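Local coordinates for protein PHOX (PDB 4A9V) that hydrolyses phosphate monoesters as an alkaline phosphatase, using an iron-calcium cofactor held in a beta-propeller, at residues D14-A18 / P471-F475; G29-L35 / V573-E579; Q40-G46 / F133-S137; G70-F74 / W186-L190. All coordinates share one frame; numbering follows the deposited sequence.

Contact 1: residues D14-A18 / P471-F475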
loop_
_atom_site.group_PDB
_atom_site.type_symbol
_atom_site.label_atom_id
_atom_site.label_comp_id
_atom_site.label_asym_id
_atom_site.label_seq_id
_atom_site.Cartn_x
_atom_site.Cartn_y
_atom_site.Cartn_z
ATOM N N ASP A 14 8.260 -19.657 -17.952
ATOM C CA ASP A 14 8.193 -18.902 -19.199
ATOM C C ASP A 14 7.188 -17.769 -19.081
ATOM O O ASP A 14 6.074 -17.961 -18.597
ATOM C CB ASP A 14 7.774 -19.813 -20.354
ATOM C CG ASP A 14 8.865 -20.775 -20.764
ATOM O OD1 ASP A 14 9.988 -20.653 -20.235
ATOM O OD2 ASP A 14 8.662 -21.496 -21.763
ATOM N N SER A 15 7.574 -16.590 -19.553
ATOM C CA SER A 15 6.705 -15.429 -19.530
ATOM C C SER A 15 5.386 -15.725 -20.246
ATOM O O SER A 15 5.384 -16.237 -21.368
ATOM C CB SER A 15 7.425 -14.267 -20.209
ATOM O OG SER A 15 6.707 -13.064 -20.032
ATOM N N ILE A 16 4.268 -15.439 -19.582
ATOM C CA ILE A 16 2.948 -15.757 -20.117
ATOM C C ILE A 16 2.429 -14.596 -20.960
ATOM O O ILE A 16 2.860 -13.454 -20.789
ATOM C CB ILE A 16 1.931 -16.111 -19.007
ATOM C CG1 ILE A 16 1.534 -14.890 -18.168
ATOM C CG2 ILE A 16 2.494 -17.207 -18.112
ATOM C CD1 ILE A 16 0.319 -15.152 -17.299
ATOM N N PRO A 17 1.492 -14.877 -21.874
ATOM C CA PRO A 17 0.940 -13.778 -22.658
ATOM C C PRO A 17 0.043 -12.857 -21.835
ATOM O O PRO A 17 -0.594 -13.287 -20.880
ATOM C CB PRO A 17 0.138 -14.470 -23.766
ATOM C CG PRO A 17 0.009 -15.893 -23.370
ATOM C CD PRO A 17 1.029 -16.203 -22.321
ATOM N N ALA A 18 -0.037 -11.597 -22.244
ATOM C CA ALA A 18 -1.065 -10.705 -21.734
ATOM C C ALA A 18 -2.435 -11.313 -22.009
ATOM O O ALA A 18 -2.601 -12.056 -22.980
ATOM C CB ALA A 18 -0.945 -9.343 -22.393
ATOM N N PRO A 471 7.976 -6.129 -26.389
ATOM C CA PRO A 471 6.568 -6.275 -26.725
ATOM C C PRO A 471 5.908 -7.475 -26.057
ATOM O O PRO A 471 4.691 -7.475 -25.867
ATOM C CB PRO A 471 6.593 -6.423 -28.249
ATOM C CG PRO A 471 7.764 -5.590 -28.648
ATOM C CD PRO A 471 8.797 -5.881 -27.588
ATOM N N GLN A 472 6.699 -8.474 -25.680
ATOM C CA GLN A 472 6.144 -9.644 -25.013
ATOM C C GLN A 472 5.776 -9.383 -23.551
ATOM O O GLN A 472 4.720 -9.832 -23.110
ATOM C CB GLN A 472 7.079 -10.846 -25.125
ATOM C CG GLN A 472 6.396 -12.158 -24.740
ATOM C CD GLN A 472 6.165 -12.312 -23.239
ATOM O OE1 GLN A 472 6.951 -11.827 -22.424
ATOM N NE2 GLN A 472 5.147 -13.080 -22.873
ATOM N N ASN A 473 6.624 -8.667 -22.807
ATOM C CA ASN A 473 6.485 -8.585 -21.349
ATOM C C ASN A 473 5.927 -7.263 -20.833
ATOM O O ASN A 473 5.821 -7.065 -19.624
ATOM C CB ASN A 473 7.814 -8.889 -20.645
ATOM C CG ASN A 473 8.808 -7.746 -20.739
ATOM O OD1 ASN A 473 8.528 -6.719 -21.347
ATOM N ND2 ASN A 473 10.002 -7.947 -20.188
ATOM N N MET A 474 5.513 -6.384 -21.734
ATOM C CA MET A 474 5.243 -5.011 -21.343
ATOM C C MET A 474 4.018 -4.879 -20.439
ATOM O O MET A 474 3.041 -5.627 -20.537
ATOM C CB MET A 474 5.110 -4.115 -22.570
ATOM C CG MET A 474 4.064 -4.576 -23.558
ATOM S SD MET A 474 3.977 -3.437 -24.944
ATOM C CE MET A 474 2.644 -4.189 -25.872
ATOM N N PHE A 475 4.068 -3.848 -19.600
ATOM C CA PHE A 475 3.061 -3.580 -18.580
ATOM C C PHE A 475 3.055 -2.079 -18.287
ATOM O O PHE A 475 3.934 -1.347 -18.741
ATOM C CB PHE A 475 3.380 -4.369 -17.304
ATOM C CG PHE A 475 4.715 -4.029 -16.696
ATOM C CD1 PHE A 475 5.877 -4.670 -17.121
ATOM C CD2 PHE A 475 4.817 -3.043 -15.720
ATOM C CE1 PHE A 475 7.103 -4.337 -16.569
ATOM C CE2 PHE A 475 6.049 -2.699 -15.186
ATOM C CZ PHE A 475 7.195 -3.338 -15.620
HETATM O O HOH W 1 1.733 -10.678 -24.426
#
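Gln472 contributes the largest share of the buried surface, and its carboxamide faces the 14-18 segment with both of its polar atoms. Ser15 OG donates to Gln472 OE1 at 2.7 Å. The C=O...donor angle is 110°, with the hydroxyl tilted 20° from the carbonyl plane, so it approaches OE1 from the flank and not head-on. The amide nitrogen turns to the next residue, where Gln472 NE2 makes a weak hydrogen bond to Ile16 O at 3.1 Å. This reach depends on a kink: Gln472 CG leaves the backbone opposite its N, and the bend at chi2 (-74°) folds the amide back across Ser15 CB, which lies 3.3 Å from Gln472 OE1. A water adds a backbone link, accepting from Ala18 N at 3.0 Å and donating weakly to Gln472 O at 3.4 Å. Replacing Ser15 with alanine would probably leave Gln472 OE1 without this donor and its amide freer to turn, since the bond through NE2 is weak. The contact joins two irregular segments near the surface, one preceding strand 30-37 and the other leading into strand 478-483. Both rest on strand 521-526, the outermost of a four-stranded propeller sheet: Arg523 N bonds to Ser15 OG, and Arg523 NH1 bonds to both Ile16 O and Gln472 O.

Contact 2: residues G29-L35 / V573-E579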
loop_
_atom_site.group_PDB
_atom_site.type_symbol
_atom_site.label_atom_id
_atom_site.label_comp_id
_atom_site.label_asym_id
_atom_site.label_seq_id
_atom_site.Cartn_x
_atom_site.Cartn_y
_atom_site.Cartn_z
ATOM N N GLY A 29 1.703 -25.470 -15.152
ATOM C CA GLY A 29 2.095 -26.141 -13.922
ATOM C C GLY A 29 1.732 -25.389 -12.657
ATOM O O GLY A 29 2.054 -25.833 -11.561
ATOM N N TYR A 30 1.021 -24.274 -12.808
ATOM C CA TYR A 30 0.579 -23.456 -11.675
ATOM C C TYR A 30 -0.937 -23.502 -11.534
ATOM O O TYR A 30 -1.660 -23.648 -12.520
ATOM C CB TYR A 30 1.032 -22.000 -11.854
ATOM C CG TYR A 30 2.486 -21.790 -11.494
ATOM C CD1 TYR A 30 3.499 -22.013 -12.416
ATOM C CD2 TYR A 30 2.845 -21.405 -10.214
ATOM C CE1 TYR A 30 4.831 -21.851 -12.066
ATOM C CE2 TYR A 30 4.163 -21.204 -9.868
ATOM C CZ TYR A 30 5.153 -21.411 -10.799
ATOM O OH TYR A 30 6.460 -21.237 -10.414
ATOM N N LYS A 31 -1.414 -23.322 -10.311
ATOM C CA LYS A 31 -2.842 -23.280 -10.058
ATOM C C LYS A 31 -3.160 -22.224 -9.017
ATOM O O LYS A 31 -2.270 -21.719 -8.327
ATOM C CB LYS A 31 -3.365 -24.643 -9.606
ATOM C CG LYS A 31 -2.674 -25.214 -8.385
ATOM C CD LYS A 31 -3.129 -26.642 -8.114
ATOM C CE LYS A 31 -2.238 -27.325 -7.089
ATOM N NZ LYS A 31 -2.299 -26.664 -5.751
ATOM N N SER A 32 -4.425 -21.827 -8.984
ATOM C CA SER A 32 -4.897 -20.809 -8.059
ATOM C C SER A 32 -6.182 -21.254 -7.389
ATOM O O SER A 32 -6.950 -22.038 -7.943
ATOM C CB SER A 32 -5.124 -19.475 -8.774
ATOM O OG SER A 32 -6.189 -19.551 -9.701
ATOM N N SER A 33 -6.349 -20.795 -6.154
ATOM C CA SER A 33 -7.542 -21.054 -5.360
ATOM C C SER A 33 -7.894 -19.771 -4.611
ATOM O O SER A 33 -7.005 -19.037 -4.203
ATOM C CB SER A 33 -7.255 -22.178 -4.356
ATOM O OG SER A 33 -8.448 -22.660 -3.767
ATOM N N VAL A 34 -9.177 -19.549 -4.359
ATOM C CA VAL A 34 -9.593 -18.440 -3.510
ATOM C C VAL A 34 -9.362 -18.790 -2.049
ATOM O O VAL A 34 -9.897 -19.778 -1.551
ATOM C CB VAL A 34 -11.079 -18.108 -3.714
ATOM C CG1 VAL A 34 -11.526 -17.060 -2.711
ATOM C CG2 VAL A 34 -11.335 -17.637 -5.139
ATOM N N LEU A 35 -8.568 -17.976 -1.368
ATOM C CA LEU A 35 -8.390 -18.126 0.072
ATOM C C LEU A 35 -9.576 -17.545 0.840
ATOM O O LEU A 35 -10.150 -18.193 1.718
ATOM C CB LEU A 35 -7.089 -17.459 0.525
ATOM C CG LEU A 35 -6.769 -17.608 2.017
ATOM C CD1 LEU A 35 -6.335 -19.028 2.353
ATOM C CD2 LEU A 35 -5.718 -16.601 2.456
ATOM N N VAL A 573 -8.400 -12.726 -1.888
ATOM C CA VAL A 573 -7.023 -13.152 -1.760
ATOM C C VAL A 573 -6.919 -14.540 -2.363
ATOM O O VAL A 573 -7.696 -15.441 -2.015
ATOM C CB VAL A 573 -6.584 -13.165 -0.279
ATOM C CG1 VAL A 573 -5.157 -13.668 -0.135
ATOM C CG2 VAL A 573 -6.721 -11.778 0.329
ATOM N N MET A 574 -5.965 -14.699 -3.275
ATOM C CA MET A 574 -5.730 -15.954 -3.973
ATOM C C MET A 574 -4.493 -16.635 -3.414
ATOM O O MET A 574 -3.531 -15.974 -3.038
ATOM C CB MET A 574 -5.512 -15.698 -5.469
ATOM C CG MET A 574 -6.576 -14.832 -6.119
ATOM S SD MET A 574 -8.245 -15.506 -5.996
ATOM C CE MET A 574 -8.086 -17.005 -6.962
ATOM N N ALA A 575 -4.514 -17.962 -3.433
ATOM C CA ALA A 575 -3.347 -18.783 -3.154
ATOM C C ALA A 575 -2.845 -19.412 -4.449
ATOM O O ALA A 575 -3.598 -20.108 -5.138
ATOM C CB ALA A 575 -3.704 -19.875 -2.155
ATOM N N ILE A 576 -1.606 -19.097 -4.815
ATOM C CA ILE A 576 -0.976 -19.604 -6.023
ATOM C C ILE A 576 0.054 -20.661 -5.631
ATOM O O ILE A 576 0.905 -20.424 -4.772
ATOM C CB ILE A 576 -0.249 -18.474 -6.782
ATOM C CG1 ILE A 576 -1.145 -17.241 -6.978
ATOM C CG2 ILE A 576 0.346 -18.998 -8.078
ATOM C CD1 ILE A 576 -2.453 -17.486 -7.689
ATOM N N THR A 577 -0.040 -21.827 -6.263
ATOM C CA THR A 577 0.852 -22.940 -5.974
ATOM C C THR A 577 1.292 -23.601 -7.283
ATOM O O THR A 577 0.683 -23.406 -8.335
ATOM C CB THR A 577 0.162 -23.987 -5.079
ATOM O OG1 THR A 577 -1.058 -24.410 -5.697
ATOM C CG2 THR A 577 -0.134 -23.420 -3.693
ATOM N N ARG A 578 2.326 -24.433 -7.188
ATOM C CA ARG A 578 2.700 -25.346 -8.264
ATOM C C ARG A 578 2.012 -26.695 -8.090
ATOM O O ARG A 578 1.994 -27.261 -6.997
ATOM C CB ARG A 578 4.223 -25.534 -8.301
ATOM C CG ARG A 578 4.960 -24.356 -8.917
ATOM C CD ARG A 578 6.441 -24.346 -8.578
ATOM N NE ARG A 578 7.112 -25.578 -8.965
ATOM C CZ ARG A 578 8.429 -25.715 -9.085
ATOM N NH1 ARG A 578 9.239 -24.695 -8.843
ATOM N NH2 ARG A 578 8.941 -26.891 -9.415
ATOM N N GLU A 579 1.572 -27.267 -9.207
ATOM C CA GLU A 579 1.029 -28.620 -9.215
ATOM C C GLU A 579 2.038 -29.630 -8.676
ATOM O O GLU A 579 1.660 -30.588 -8.001
ATOM C CB GLU A 579 0.592 -29.006 -10.634
ATOM C CG GLU A 579 -0.561 -28.162 -11.158
ATOM C CD GLU A 579 -0.759 -28.281 -12.658
ATOM O OE1 GLU A 579 -0.049 -29.086 -13.299
ATOM O OE2 GLU A 579 -1.635 -27.572 -13.198
#
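The phenol ring of Tyr30 is overlaid by the aliphatic part of Arg578, whose CG sits 3.7 Å from the ring centroid in a CH-pi contact, displaced toward the rim. CG and CD, not the guanidinium, are the atoms next to the ring; the guanidinium plane is turned 58° from it. The charge goes to Asp580 in a salt bridge, and Tyr30 OH bonds to Gly585 N. Ile576 CG2 approaches the same ring at 4.1 Å from Tyr30 CD2. On the opposite sheet face, Lys31 NZ donates to Thr577 OG1 at 2.6 Å. Lys31 CG is wedged between the backbone N and the carbonyl carbon (chi1 56°), which leans the chain over its neighbour, and a last bend at chi4 brings the ammonium onto the hydroxyl. Back on the Tyr30 face, Ile576 CD1 meets Ser32 CB at 3.5 Å, and Met574, bent twice, brings CE to 3.8 Å from Val34 CG2.

The backbones form an antiparallel ladder, its axes 146° apart in direction. Lys31 with Thr577 and Ser33 with Ala575 are hydrogen-bonded pairs; Ala575 N reaches Ser33 O at 2.8 Å. Because strand 30-37 comes from the start of the chain and strand 572-578 from its end, the pairing is the closure characteristic of beta-propellers. Strand 30-37 is thereby the outermost member of a four-stranded sheet, followed inward by 572-578, 544-550 and 532-538, while Gln130 of strand 130-144 touches both Lys31 and Thr577.

Contact 3: residues Q40-G46 / F133-S137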
loop_
_atom_site.group_PDB
_atom_site.type_symbol
_atom_site.label_atom_id
_atom_site.label_comp_id
_atom_site.label_asym_id
_atom_site.label_seq_id
_atom_site.Cartn_x
_atom_site.Cartn_y
_atom_site.Cartn_z
ATOM N N GLN A 40 -16.816 -12.556 3.658
ATOM C CA GLN A 40 -16.724 -13.815 4.398
ATOM C C GLN A 40 -16.868 -13.558 5.895
ATOM O O GLN A 40 -16.054 -12.846 6.473
ATOM C CB GLN A 40 -15.365 -14.449 4.127
ATOM C CG GLN A 40 -15.072 -15.689 4.953
ATOM C CD GLN A 40 -16.034 -16.819 4.665
ATOM O OE1 GLN A 40 -16.269 -17.163 3.504
ATOM N NE2 GLN A 40 -16.592 -17.405 5.718
ATOM N N PRO A 41 -17.837 -14.213 6.562
ATOM C CA PRO A 41 -17.857 -14.076 8.016
ATOM C C PRO A 41 -16.604 -14.659 8.657
ATOM O O PRO A 41 -16.138 -15.732 8.264
ATOM C CB PRO A 41 -19.112 -14.851 8.438
ATOM C CG PRO A 41 -19.417 -15.750 7.287
ATOM C CD PRO A 41 -18.983 -14.999 6.069
ATOM N N LEU A 42 -16.089 -13.974 9.672
ATOM C CA LEU A 42 -14.856 -14.403 10.312
ATOM C C LEU A 42 -15.084 -15.325 11.501
ATOM O O LEU A 42 -14.181 -16.081 11.855
ATOM C CB LEU A 42 -14.037 -13.197 10.767
ATOM C CG LEU A 42 -13.605 -12.227 9.669
ATOM C CD1 LEU A 42 -12.592 -11.248 10.247
ATOM C CD2 LEU A 42 -13.025 -12.940 8.456
ATOM N N HIS A 43 -16.231 -15.197 12.161
ATOM C CA HIS A 43 -16.448 -15.837 13.458
ATOM C C HIS A 43 -17.435 -16.964 13.374
ATOM O O HIS A 43 -18.168 -17.111 12.390
ATOM C CB HIS A 43 -16.898 -14.809 14.483
ATOM C CG HIS A 43 -15.971 -13.630 14.585
ATOM N ND1 HIS A 43 -14.647 -13.768 14.797
ATOM C CD2 HIS A 43 -16.205 -12.275 14.425
ATOM C CE1 HIS A 43 -14.072 -12.552 14.800
ATOM N NE2 HIS A 43 -15.034 -11.636 14.620
ATOM N N LYS A 44 -17.382 -17.844 14.363
ATOM C CA LYS A 44 -18.289 -18.976 14.385
ATOM C C LYS A 44 -19.736 -18.496 14.303
ATOM O O LYS A 44 -20.157 -17.601 15.032
ATOM C CB LYS A 44 -18.073 -19.822 15.638
ATOM C CG LYS A 44 -18.901 -21.095 15.663
ATOM C CD LYS A 44 -18.489 -21.988 16.819
ATOM C CE LYS A 44 -19.608 -22.934 17.219
ATOM N NZ LYS A 44 -19.186 -23.851 18.313
ATOM N N ASN A 45 -20.496 -19.145 13.428
ATOM C CA ASN A 45 -21.904 -18.824 13.216
ATOM C C ASN A 45 -22.128 -17.402 12.726
ATOM O O ASN A 45 -23.240 -16.886 12.796
ATOM C CB ASN A 45 -22.716 -19.053 14.493
ATOM C CG ASN A 45 -22.779 -20.514 14.883
ATOM O OD1 ASN A 45 -22.745 -21.395 14.022
ATOM N ND2 ASN A 45 -22.741 -20.781 16.185
ATOM N N GLY A 46 -21.105 -16.812 12.123
ATOM C CA GLY A 46 -21.216 -15.440 11.662
ATOM C C GLY A 46 -22.121 -15.316 10.453
ATOM O O GLY A 46 -22.427 -16.298 9.788
ATOM N N PHE A 133 -8.364 -20.722 5.023
ATOM C CA PHE A 133 -8.905 -19.893 6.078
ATOM C C PHE A 133 -9.555 -20.745 7.166
ATOM O O PHE A 133 -10.294 -21.683 6.866
ATOM C CB PHE A 133 -9.922 -18.928 5.460
ATOM C CG PHE A 133 -10.714 -18.147 6.462
ATOM C CD1 PHE A 133 -10.085 -17.372 7.421
ATOM C CD2 PHE A 133 -12.099 -18.178 6.443
ATOM C CE1 PHE A 133 -10.822 -16.639 8.337
ATOM C CE2 PHE A 133 -12.840 -17.444 7.354
ATOM C CZ PHE A 133 -12.199 -16.703 8.324
ATOM N N VAL A 134 -9.319 -20.363 8.417
ATOM C CA VAL A 134 -9.952 -20.986 9.579
ATOM C C VAL A 134 -10.984 -20.036 10.186
ATOM O O VAL A 134 -10.661 -19.163 11.000
ATOM C CB VAL A 134 -8.904 -21.352 10.653
ATOM C CG1 VAL A 134 -9.560 -22.046 11.833
ATOM C CG2 VAL A 134 -7.829 -22.238 10.056
ATOM N N GLN A 135 -12.241 -20.202 9.787
ATOM C CA GLN A 135 -13.324 -19.442 10.392
ATOM C C GLN A 135 -13.442 -19.833 11.863
ATOM O O GLN A 135 -13.224 -20.990 12.217
ATOM C CB GLN A 135 -14.639 -19.704 9.656
ATOM C CG GLN A 135 -15.743 -18.745 10.051
ATOM C CD GLN A 135 -17.023 -18.929 9.257
ATOM O OE1 GLN A 135 -17.019 -19.474 8.152
ATOM N NE2 GLN A 135 -18.122 -18.457 9.814
ATOM N N GLY A 136 -13.711 -18.859 12.727
ATOM C CA GLY A 136 -13.895 -19.142 14.146
ATOM C C GLY A 136 -12.618 -19.175 14.976
ATOM O O GLY A 136 -12.678 -19.395 16.181
ATOM N N SER A 137 -11.467 -18.916 14.368
ATOM C CA SER A 137 -10.227 -18.787 15.131
ATOM C C SER A 137 -10.345 -17.641 16.124
ATOM O O SER A 137 -10.834 -16.561 15.779
ATOM C CB SER A 137 -9.058 -18.523 14.195
ATOM O OG SER A 137 -7.904 -18.164 14.934
HETATM O O HOH W 2 -18.592 -19.558 5.858
HETATM O O HOH W 3 -13.530 -16.098 15.645
HETATM O O HOH W 4 -20.949 -18.443 8.858
#
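With CG opposite the backbone N (chi1 -168°) and the chain extended beyond it, Gln135 stretches along the 40-46 loop and lays its carboxamide beside the Pro41 and His43 carbonyls. Gln135 NE2 donates to His43 O at 2.9 Å, almost straight at 174°, with the acceptor in the plane of the amide. Seen from the carbonyl, the donor stands 41° out of plane. Gly46 N takes the other face of His43 O at 3.0 Å, so one oxygen serves two donors. That second bond closes the type II beta turn His43-Gly46, which is met by another type II turn, Val134-Ser137. Gly136 occupies the third position of the latter, where a positive phi is usual, and its N donates to Leu42 O at 2.9 Å. The second turn interrupts strand 130-144, the outermost strand of a four-stranded antiparallel propeller sheet. A water accepts from Gln40 NE2 and donates to Gln135 OE1. Cutting Gln135 back to alanine would probably cost His43 O its side-chain donor and break the water link to Gln40. Gln40 NE2 also donates to Pro41 O at 3.1 Å, in the carbonyl plane, which fixes its amide. The Phe133 ring packs obliquely on Gln40 CG at 3.7 Å from CE2 and on Leu42 CD2 at 3.9 Å from CZ, Leu42 crossing it at about a right angle. Ile122 of strand 118-127 touches both Leu42 and Phe133.

Contact 4: residues G70-F74 / W186-L190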
loop_
_atom_site.group_PDB
_atom_site.type_symbol
_atom_site.label_atom_id
_atom_site.label_comp_id
_atom_site.label_asym_id
_atom_site.label_seq_id
_atom_site.Cartn_x
_atom_site.Cartn_y
_atom_site.Cartn_z
ATOM N N GLY A 70 -2.742 -4.390 0.702
ATOM C CA GLY A 70 -1.509 -4.921 1.282
ATOM C C GLY A 70 -1.783 -5.932 2.384
ATOM O O GLY A 70 -2.798 -5.854 3.074
ATOM N N MET A 71 -0.845 -6.858 2.572
ATOM C CA MET A 71 -1.008 -7.925 3.549
ATOM C C MET A 71 0.333 -8.535 3.904
ATOM O O MET A 71 1.269 -8.571 3.099
ATOM C CB MET A 71 -1.943 -9.010 3.020
ATOM C CG MET A 71 -1.490 -9.642 1.725
ATOM S SD MET A 71 -2.732 -10.813 1.127
ATOM C CE MET A 71 -1.983 -11.313 -0.413
ATOM N N SER A 72 0.391 -9.072 5.111
ATOM C CA SER A 72 1.545 -9.832 5.570
ATOM C C SER A 72 1.094 -11.148 6.188
ATOM O O SER A 72 0.030 -11.230 6.817
ATOM C CB SER A 72 2.332 -9.044 6.622
ATOM O OG SER A 72 2.959 -7.894 6.086
ATOM N N LEU A 73 1.988 -12.130 6.118
ATOM C CA LEU A 73 1.813 -13.413 6.770
ATOM C C LEU A 73 2.816 -13.536 7.921
ATOM O O LEU A 73 4.005 -13.233 7.764
ATOM C CB LEU A 73 1.998 -14.546 5.751
ATOM C CG LEU A 73 1.822 -15.964 6.289
ATOM C CD1 LEU A 73 1.272 -16.887 5.217
ATOM C CD2 LEU A 73 3.119 -16.531 6.845
ATOM N N PHE A 74 2.315 -13.992 9.065
ATOM C CA PHE A 74 3.100 -14.199 10.273
ATOM C C PHE A 74 3.110 -15.682 10.606
ATOM O O PHE A 74 2.074 -16.277 10.870
ATOM C CB PHE A 74 2.479 -13.425 11.442
ATOM C CG PHE A 74 2.526 -11.931 11.274
ATOM C CD1 PHE A 74 1.578 -11.267 10.510
ATOM C CD2 PHE A 74 3.538 -11.189 11.864
ATOM C CE1 PHE A 74 1.652 -9.898 10.324
ATOM C CE2 PHE A 74 3.618 -9.817 11.677
ATOM C CZ PHE A 74 2.673 -9.175 10.904
ATOM N N TRP A 186 9.598 -7.546 15.317
ATOM C CA TRP A 186 9.077 -7.809 16.660
ATOM C C TRP A 186 7.626 -8.227 16.634
ATOM O O TRP A 186 6.943 -8.182 17.657
ATOM C CB TRP A 186 9.292 -6.605 17.586
ATOM C CG TRP A 186 8.786 -5.290 17.047
ATOM C CD1 TRP A 186 7.565 -4.679 17.310
ATOM C CD2 TRP A 186 9.511 -4.356 16.181
ATOM N NE1 TRP A 186 7.468 -3.487 16.638
ATOM C CE2 TRP A 186 8.611 -3.233 15.948
ATOM C CE3 TRP A 186 10.768 -4.340 15.603
ATOM C CZ2 TRP A 186 8.943 -2.198 15.087
ATOM C CZ3 TRP A 186 11.101 -3.280 14.763
ATOM C CH2 TRP A 186 10.215 -2.231 14.521
ATOM N N GLY A 187 7.194 -8.803 15.516
ATOM C CA GLY A 187 5.942 -9.555 15.475
ATOM C C GLY A 187 4.694 -8.703 15.359
ATOM O O GLY A 187 3.611 -9.136 15.740
ATOM N N THR A 188 4.824 -7.526 14.752
ATOM C CA THR A 188 3.676 -6.669 14.539
ATOM C C THR A 188 3.507 -6.275 13.073
ATOM O O THR A 188 4.391 -6.478 12.234
ATOM C CB THR A 188 3.718 -5.410 15.418
ATOM O OG1 THR A 188 4.816 -4.589 15.014
ATOM C CG2 THR A 188 3.825 -5.769 16.904
ATOM N N TYR A 189 2.311 -5.774 12.786
ATOM C CA TYR A 189 1.891 -5.416 11.444
ATOM C C TYR A 189 1.737 -3.901 11.368
ATOM O O TYR A 189 1.167 -3.286 12.276
ATOM C CB TYR A 189 0.537 -6.075 11.161
ATOM C CG TYR A 189 -0.011 -5.819 9.778
ATOM C CD1 TYR A 189 0.618 -6.348 8.670
ATOM C CD2 TYR A 189 -1.203 -5.124 9.585
ATOM C CE1 TYR A 189 0.112 -6.160 7.399
ATOM C CE2 TYR A 189 -1.722 -4.931 8.312
ATOM C CZ TYR A 189 -1.069 -5.475 7.227
ATOM O OH TYR A 189 -1.552 -5.334 5.946
ATOM N N LEU A 190 2.227 -3.304 10.285
ATOM C CA LEU A 190 1.984 -1.894 10.010
ATOM C C LEU A 190 1.003 -1.764 8.859
ATOM O O LEU A 190 1.164 -2.408 7.814
ATOM C CB LEU A 190 3.295 -1.183 9.652
ATOM C CG LEU A 190 4.431 -1.302 10.675
ATOM C CD1 LEU A 190 5.654 -0.520 10.217
ATOM C CD2 LEU A 190 4.004 -0.872 12.071
#
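Tyr189 OH hydrogen-bonds to Asn88 OD1, and that anchor leaves the hydroxyl beside strand 68-76, 3.6 Å from Met71 CA. Tyr189 OH also lies 3.2 Å from Gly70 O, but the geometry there is not that of a hydrogen bond. The ring gets there because Tyr189 CG lies opposite its own backbone N (chi1 -178°), which sends the side chain across the gap between the two segments. Ser72 OG meets this ring at the edge, in its plane, 3.6 Å from CE1; its own hydrogen bond is to Asn181 ND2 on strand 178-183. Phe74 stands further along the strand, its side chain at about a right angle to that of Tyr189. The closest carbons are Phe74 CZ and Tyr189 CB, 3.8 Å apart, so the end of the Phe74 ring packs on the Tyr189 methylene and the two rings are not stacked face to face. The edge of Phe74 also takes the Thr188 carbonyl in plane, with Thr188 O 3.5 Å from CZ.

The touching parts, 70-74 and 187-189, run 165° apart end to end, yet the nearest CA atoms, those of Ser72 and Tyr189, are 7.4 Å apart. That is too far for sheet pairing: the side chains bridge strands of two different sheets in the propeller interior. Lys183 makes a cation-pi contact with Phe74, and Gly70 adds a backbone bond to Cys179, a residue of the diiron pocket. The interface mixes ring carbon with polar atoms, and the Ser72 and Tyr189 hydroxyls make their hydrogen bonds elsewhere, so cohesion across it rests on ring-edge and van der Waals contacts and not on direct polar bonds.

How the contacts relate
Contact 2 is the hub. Its Leu35 CD1 packs 3.8 Å from Phe133 N of contact 3, and its Val573 CG1 lies 4.0 Å from Met71 SD of contact 4, so the closing sheet abuts the next one through both segments. Contact 1 stands apart: its nearest atoms are about 7 Å from contact 2 and about 25 Å from contact 3. Contacts 3 and 4 involve the two edge strands, 130-144 and 68-76, of one four-stranded sheet, their centres about 20 Å apart. Contact 4 comes nearest to the metal centre: Gly70 lies about 8 Å from the side chain of the calcium ligand Glu273 and directly follows Asp69 of the diiron pocket. The other three lie away from it.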